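Local coordinates for LPXTG-motif cell wall anchor domain protein (Mobiluncus mulieris, PDB 5U5O) that probably serves as a cell-surface adhesin, this fragment carrying Ig-like domains that hold intramolecular disulfide, isopeptide and ester cross-links, at residues P3-Y8 against V33-V38; K78-V83 against V92-T97. All coordinates share one frame; numbering follows the deposited sequence.

In the fold
From the N terminus, the chain runs as strand 4-10, turns through the short strand 16-18 and returns along strand 26-36; contact 1 (P3-Y8 against V33-V38) closes this first loop. Only later, past strands 43-52 and 64-71, does contact 2 (K78-V83 against V92-T97) close a much tighter loop, which holds most of helix 82-88. The two therefore follow in series, without nesting or crossing. They are joined side by side in one antiparallel sheet, where strand 26-36 lies between strand 4-10 and strand 94-104: L35 N meets Y95 O at 2.7 Å, a probable hydrogen bond. Both belong to the T-Q ester bond domain.

Contact 1 of 2, residues P3-Y8 against V33-V38; sequences PGVGTY and VRLYNV
G4 and G6 face Y36 and R34 across two antiparallel strands, and four backbone hydrogen bonds join them. G4 N reaches Y36 O at 2.9 Å and Y36 N returns to G4 O; G6 and R34 repeat the exchange, with R34 N to G6 O at 2.8 Å and nearly straight (174°). Between these pairs V5 CA points its hydrogen at R34 O, a weaker C-H...O contact of 3.3 Å.

Aromatic packing fills the face above the glycines. With CG anti to its own carbonyl carbon (chi1 -52°), Y36 sends its ring back across strand 4-8, obliquely over the backbone, Y36 CE2 coming within 3.3 Å of G6 N. R34 O sits 3.8 Å above the ring plane, over its centre. Y36 OH lies 3.6 Å from G6 CA. The phenol oxygen is held by E84, which also pairs with the guanidinium of R34.

The apolar contacts lie on the other face. V5 CG2 touches V33 CG1 and L35 CD2, both at 3.9 Å, and these side chains turn toward strand 118-127, where E124 and L126 receive them. P3 CB meets V38 CG1 beyond the last bonded pair.

T7, on the same face as V5, is linked covalently through OG1 to Q160 CD, the ester cross-link of this domain family. The chemistry thus implies an edge strand secured twice, by a ladder of reversible hydrogen bonds to strand 26-36 and by one covalent bond to strand 150-178.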
loop_
_atom_site.group_PDB
_atom_site.type_symbol
_atom_site.label_atom_id
_atom_site.label_comp_id
_atom_site.label_asym_id
_atom_site.label_seq_id
_atom_site.Cartn_x
_atom_site.Cartn_y
_atom_site.Cartn_z
ATOM N N PRO A 3 -36.235 -6.985 2.262
ATOM C CA PRO A 3 -35.173 -6.017 2.540
ATOM C C PRO A 3 -33.848 -6.464 1.961
ATOM O O PRO A 3 -33.523 -7.640 1.905
ATOM C CB PRO A 3 -35.179 -5.957 4.054
ATOM C CG PRO A 3 -35.731 -7.235 4.524
ATOM C CD PRO A 3 -36.734 -7.629 3.490
ATOM N N GLY A 4 -33.032 -5.452 1.621
ATOM C CA GLY A 4 -31.665 -5.664 1.125
ATOM C C GLY A 4 -30.710 -4.655 1.771
ATOM O O GLY A 4 -31.155 -3.717 2.422
ATOM N N VAL A 5 -29.411 -4.879 1.589
ATOM C CA VAL A 5 -28.404 -3.960 2.123
ATOM C C VAL A 5 -27.290 -3.834 1.105
ATOM O O VAL A 5 -26.865 -4.777 0.461
ATOM C CB VAL A 5 -27.938 -4.390 3.545
ATOM C CG1 VAL A 5 -27.217 -5.722 3.554
ATOM C CG2 VAL A 5 -27.055 -3.310 4.180
ATOM N N GLY A 6 -26.768 -2.612 1.014
ATOM C CA GLY A 6 -25.588 -2.303 0.206
ATOM C C GLY A 6 -24.728 -1.279 0.946
ATOM O O GLY A 6 -25.147 -0.721 1.967
ATOM N N THR A 7 -23.519 -1.042 0.441
ATOM C CA THR A 7 -22.599 -0.131 1.097
ATOM C C THR A 7 -21.764 0.581 0.057
ATOM O O THR A 7 -21.501 0.070 -1.030
ATOM C CB THR A 7 -21.678 -0.888 2.058
ATOM O OG1 THR A 7 -20.977 -1.901 1.330
ATOM C CG2 THR A 7 -22.378 -1.470 3.251
ATOM N N TYR A 8 -21.288 1.761 0.451
ATOM C CA TYR A 8 -20.277 2.495 -0.314
ATOM C C TYR A 8 -19.201 2.943 0.670
ATOM O O TYR A 8 -19.502 3.618 1.648
ATOM C CB TYR A 8 -20.902 3.693 -1.000
ATOM C CG TYR A 8 -19.917 4.545 -1.776
ATOM C CD1 TYR A 8 -19.249 4.020 -2.888
ATOM C CD2 TYR A 8 -19.652 5.874 -1.418
ATOM C CE1 TYR A 8 -18.347 4.782 -3.623
ATOM C CE2 TYR A 8 -18.760 6.647 -2.161
ATOM C CZ TYR A 8 -18.104 6.096 -3.255
ATOM O OH TYR A 8 -17.215 6.853 -3.992
ATOM N N VAL A 33 -24.107 3.084 4.469
ATOM C CA VAL A 33 -25.007 1.920 4.380
ATOM C C VAL A 33 -26.321 2.291 3.701
ATOM O O VAL A 33 -26.951 3.273 4.028
ATOM C CB VAL A 33 -25.253 1.367 5.786
ATOM C CG1 VAL A 33 -26.133 0.119 5.695
ATOM C CG2 VAL A 33 -23.919 1.069 6.501
ATOM N N ARG A 34 -26.668 1.485 2.697
ATOM C CA ARG A 34 -27.873 1.686 1.880
ATOM C C ARG A 34 -28.845 0.531 2.172
ATOM O O ARG A 34 -28.506 -0.628 1.947
ATOM C CB ARG A 34 -27.476 1.718 0.408
ATOM C CG ARG A 34 -26.333 2.663 0.056
ATOM C CD ARG A 34 -26.830 4.063 -0.216
ATOM N NE ARG A 34 -27.506 4.172 -1.526
ATOM C CZ ARG A 34 -27.986 5.301 -2.043
ATOM N NH1 ARG A 34 -27.840 6.447 -1.379
ATOM N NH2 ARG A 34 -28.596 5.324 -3.231
ATOM N N LEU A 35 -29.987 0.894 2.741
ATOM C CA LEU A 35 -31.006 -0.089 3.099
ATOM C C LEU A 35 -32.114 -0.067 2.062
ATOM O O LEU A 35 -32.677 0.972 1.763
ATOM C CB LEU A 35 -31.594 0.206 4.452
ATOM C CG LEU A 35 -30.584 0.305 5.603
ATOM C CD1 LEU A 35 -31.278 0.653 6.913
ATOM C CD2 LEU A 35 -29.751 -0.953 5.780
ATOM N N TYR A 36 -32.427 -1.252 1.504
ATOM C CA TYR A 36 -33.339 -1.396 0.338
ATOM C C TYR A 36 -34.659 -2.025 0.751
ATOM O O TYR A 36 -34.636 -3.085 1.357
ATOM C CB TYR A 36 -32.692 -2.251 -0.745
ATOM C CG TYR A 36 -31.315 -1.796 -1.137
ATOM C CD1 TYR A 36 -31.093 -0.487 -1.540
ATOM C CD2 TYR A 36 -30.260 -2.667 -1.119
ATOM C CE1 TYR A 36 -29.837 -0.056 -1.909
ATOM C CE2 TYR A 36 -28.970 -2.240 -1.461
ATOM C CZ TYR A 36 -28.797 -0.937 -1.879
ATOM O OH TYR A 36 -27.519 -0.492 -2.220
ATOM N N ASN A 37 -35.735 -1.281 0.536
ATOM C CA ASN A 37 -37.101 -1.852 0.731
ATOM C C ASN A 37 -37.310 -2.325 2.162
ATOM O O ASN A 37 -37.977 -3.342 2.407
ATOM C CB ASN A 37 -37.427 -2.937 -0.316
ATOM C CG ASN A 37 -37.597 -2.347 -1.673
ATOM O OD1 ASN A 37 -37.928 -1.176 -1.830
ATOM N ND2 ASN A 37 -37.489 -3.196 -2.692
ATOM N N VAL A 38 -36.801 -1.534 3.113
ATOM C CA VAL A 38 -37.032 -1.726 4.522
ATOM C C VAL A 38 -38.276 -0.958 4.922
ATOM O O VAL A 38 -38.775 -0.117 4.172
ATOM C CB VAL A 38 -35.808 -1.275 5.370
ATOM C CG1 VAL A 38 -34.712 -2.315 5.278
ATOM C CG2 VAL A 38 -35.276 0.110 4.977
#

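Contact 2 of 2, residues K78-V83 against V92-T97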
loop_
_atom_site.group_PDB
_atom_site.type_symbol
_atom_site.label_atom_id
_atom_site.label_comp_id
_atom_site.label_asym_id
_atom_site.label_seq_id
_atom_site.Cartn_x
_atom_site.Cartn_y
_atom_site.Cartn_z
ATOM N N LYS A 78 -32.992 8.307 0.195
ATOM C CA LYS A 78 -32.136 8.895 -0.827
ATOM C C LYS A 78 -32.451 8.297 -2.185
ATOM O O LYS A 78 -32.935 7.167 -2.276
ATOM C CB LYS A 78 -30.662 8.652 -0.506
ATOM C CG LYS A 78 -30.190 9.241 0.815
ATOM C CD LYS A 78 -30.246 10.758 0.799
ATOM C CE LYS A 78 -29.905 11.365 2.156
ATOM N NZ LYS A 78 -30.965 11.234 3.211
ATOM N N PRO A 79 -32.215 9.036 -3.270
ATOM C CA PRO A 79 -32.455 8.472 -4.598
ATOM C C PRO A 79 -31.598 7.252 -4.887
ATOM O O PRO A 79 -30.402 7.220 -4.598
ATOM C CB PRO A 79 -32.068 9.612 -5.549
ATOM C CG PRO A 79 -32.117 10.833 -4.715
ATOM C CD PRO A 79 -31.663 10.402 -3.356
ATOM N N ALA A 80 -32.241 6.243 -5.485
ATOM C CA ALA A 80 -31.544 5.036 -5.850
ATOM C C ALA A 80 -30.573 5.294 -6.987
ATOM O O ALA A 80 -30.840 6.095 -7.873
ATOM C CB ALA A 80 -32.534 3.970 -6.262
ATOM N N THR A 81 -29.452 4.595 -6.950
ATOM C CA THR A 81 -28.527 4.603 -8.076
ATOM C C THR A 81 -29.050 3.683 -9.170
ATOM O O THR A 81 -29.916 2.842 -8.934
ATOM C CB THR A 81 -27.140 4.084 -7.686
ATOM O OG1 THR A 81 -27.209 2.686 -7.382
ATOM C CG2 THR A 81 -26.565 4.873 -6.526
ATOM N N GLU A 82 -28.473 3.821 -10.360
ATOM C CA GLU A 82 -28.868 2.983 -11.491
ATOM C C GLU A 82 -28.536 1.529 -11.205
ATOM O O GLU A 82 -29.336 0.650 -11.547
ATOM C CB GLU A 82 -28.225 3.456 -12.798
ATOM C CG GLU A 82 -28.578 4.886 -13.202
ATOM C CD GLU A 82 -30.072 5.164 -13.215
ATOM O OE1 GLU A 82 -30.797 4.440 -13.936
ATOM O OE2 GLU A 82 -30.519 6.102 -12.504
ATOM N N VAL A 83 -27.405 1.258 -10.562
ATOM C CA VAL A 83 -27.044 -0.105 -10.159
ATOM C C VAL A 83 -28.076 -0.711 -9.193
ATOM O O VAL A 83 -28.509 -1.845 -9.356
ATOM C CB VAL A 83 -25.608 -0.142 -9.583
ATOM C CG1 VAL A 83 -25.326 -1.409 -8.781
ATOM C CG2 VAL A 83 -24.586 0.016 -10.708
ATOM N N VAL A 92 -37.305 0.655 -6.180
ATOM C CA VAL A 92 -36.649 0.388 -4.899
ATOM C C VAL A 92 -36.593 1.635 -4.010
ATOM O O VAL A 92 -36.307 2.725 -4.495
ATOM C CB VAL A 92 -35.239 -0.228 -5.089
ATOM C CG1 VAL A 92 -34.265 0.734 -5.754
ATOM C CG2 VAL A 92 -34.675 -0.735 -3.776
ATOM N N LYS A 93 -36.927 1.448 -2.743
ATOM C CA LYS A 93 -36.870 2.513 -1.755
ATOM C C LYS A 93 -35.562 2.340 -1.003
ATOM O O LYS A 93 -35.289 1.313 -0.405
ATOM C CB LYS A 93 -38.069 2.472 -0.814
ATOM C CG LYS A 93 -39.369 2.803 -1.549
ATOM C CD LYS A 93 -40.591 2.696 -0.649
ATOM C CE LYS A 93 -41.889 2.786 -1.438
ATOM N NZ LYS A 93 -42.134 4.145 -1.985
ATOM N N VAL A 94 -34.737 3.402 -1.019
ATOM C CA VAL A 94 -33.371 3.395 -0.434
ATOM C C VAL A 94 -33.302 4.357 0.739
ATOM O O VAL A 94 -33.737 5.483 0.610
ATOM C CB VAL A 94 -32.302 3.747 -1.469
ATOM C CG1 VAL A 94 -30.908 3.568 -0.876
ATOM C CG2 VAL A 94 -32.454 2.915 -2.730
ATOM N N TYR A 95 -32.869 3.822 1.865
ATOM C CA TYR A 95 -32.658 4.610 3.071
ATOM C C TYR A 95 -31.190 4.524 3.461
ATOM O O TYR A 95 -30.628 3.438 3.553
ATOM C CB TYR A 95 -33.521 4.099 4.199
ATOM C CG TYR A 95 -34.993 4.145 3.872
ATOM C CD1 TYR A 95 -35.603 3.121 3.143
ATOM C CD2 TYR A 95 -35.786 5.222 4.264
ATOM C CE1 TYR A 95 -36.952 3.170 2.838
ATOM C CE2 TYR A 95 -37.150 5.255 3.958
ATOM C CZ TYR A 95 -37.721 4.224 3.239
ATOM O OH TYR A 95 -39.058 4.279 2.937
ATOM N N GLU A 96 -30.572 5.681 3.745
ATOM C CA GLU A 96 -29.123 5.754 3.954
ATOM C C GLU A 96 -28.773 6.105 5.387
ATOM O O GLU A 96 -29.402 6.958 5.995
ATOM C CB GLU A 96 -28.533 6.761 2.998
ATOM C CG GLU A 96 -27.011 6.785 2.992
ATOM C CD GLU A 96 -26.465 7.745 1.967
ATOM O OE1 GLU A 96 -26.302 7.360 0.796
ATOM O OE2 GLU A 96 -26.094 8.879 2.344
ATOM N N THR A 97 -27.783 5.392 5.909
ATOM C CA THR A 97 -27.156 5.769 7.180
ATOM C C THR A 97 -25.671 5.479 7.037
ATOM O O THR A 97 -25.197 5.207 5.937
ATOM C CB THR A 97 -27.812 5.015 8.349
ATOM O OG1 THR A 97 -27.290 5.525 9.582
ATOM C CG2 THR A 97 -27.602 3.519 8.276
HETATM O O HOH W 1 -35.263 5.710 -2.666
HETATM O O HOH W 2 -29.889 9.668 5.022
#
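K78 gives up more surface here than any other residue, and it meets the 92-97 segment through both backbone and side chain. Its amide donates to V94 O, K78 N lying 2.9 Å away, a fairly straight bond (164°) although the donor stands 35° out of the carbonyl plane. The return link is made by water: one molecule donates to K78 O and accepts from V94 N, bridging where K78 O and V94 N are too far apart to bond directly.

The lysine side chain bends at chi2 (-65°) and again at its end, carrying it across E96 at about a right angle. K78 CG rests on E96 CB at 3.7 Å, so the meeting is between aliphatic parts. The ammonium does not pair with the carboxylate: K78 NZ and E96 OE2 stay 5.5 Å apart, and a second water instead connects NZ to E96 O. E96 OE1 is engaged by R34, the opposite charge on strand 26-36.

V94, next in buried surface, supplies the apolar floor. Its CG2 lies anti to the carbonyl carbon, which sets V94 CG2 under A80 CB at 3.7 Å, while V94 CB lies 3.6 Å from K78 O. A80 points its single methyl toward the strand and also touches V92 CG1, resting on two valines at once.

Beyond A80 the chain turns into helix 82-88, with T81 at its N-cap. The helix lies over strand 94-104, with E84 touching V94, while R34 on the adjoining strand 26-36 reaches up to P79 O. Within this chain, short strand 77-78 lies outermost in the four-stranded sheet, beside strand 94-104, where M76 also pairs with E96 through the backbone.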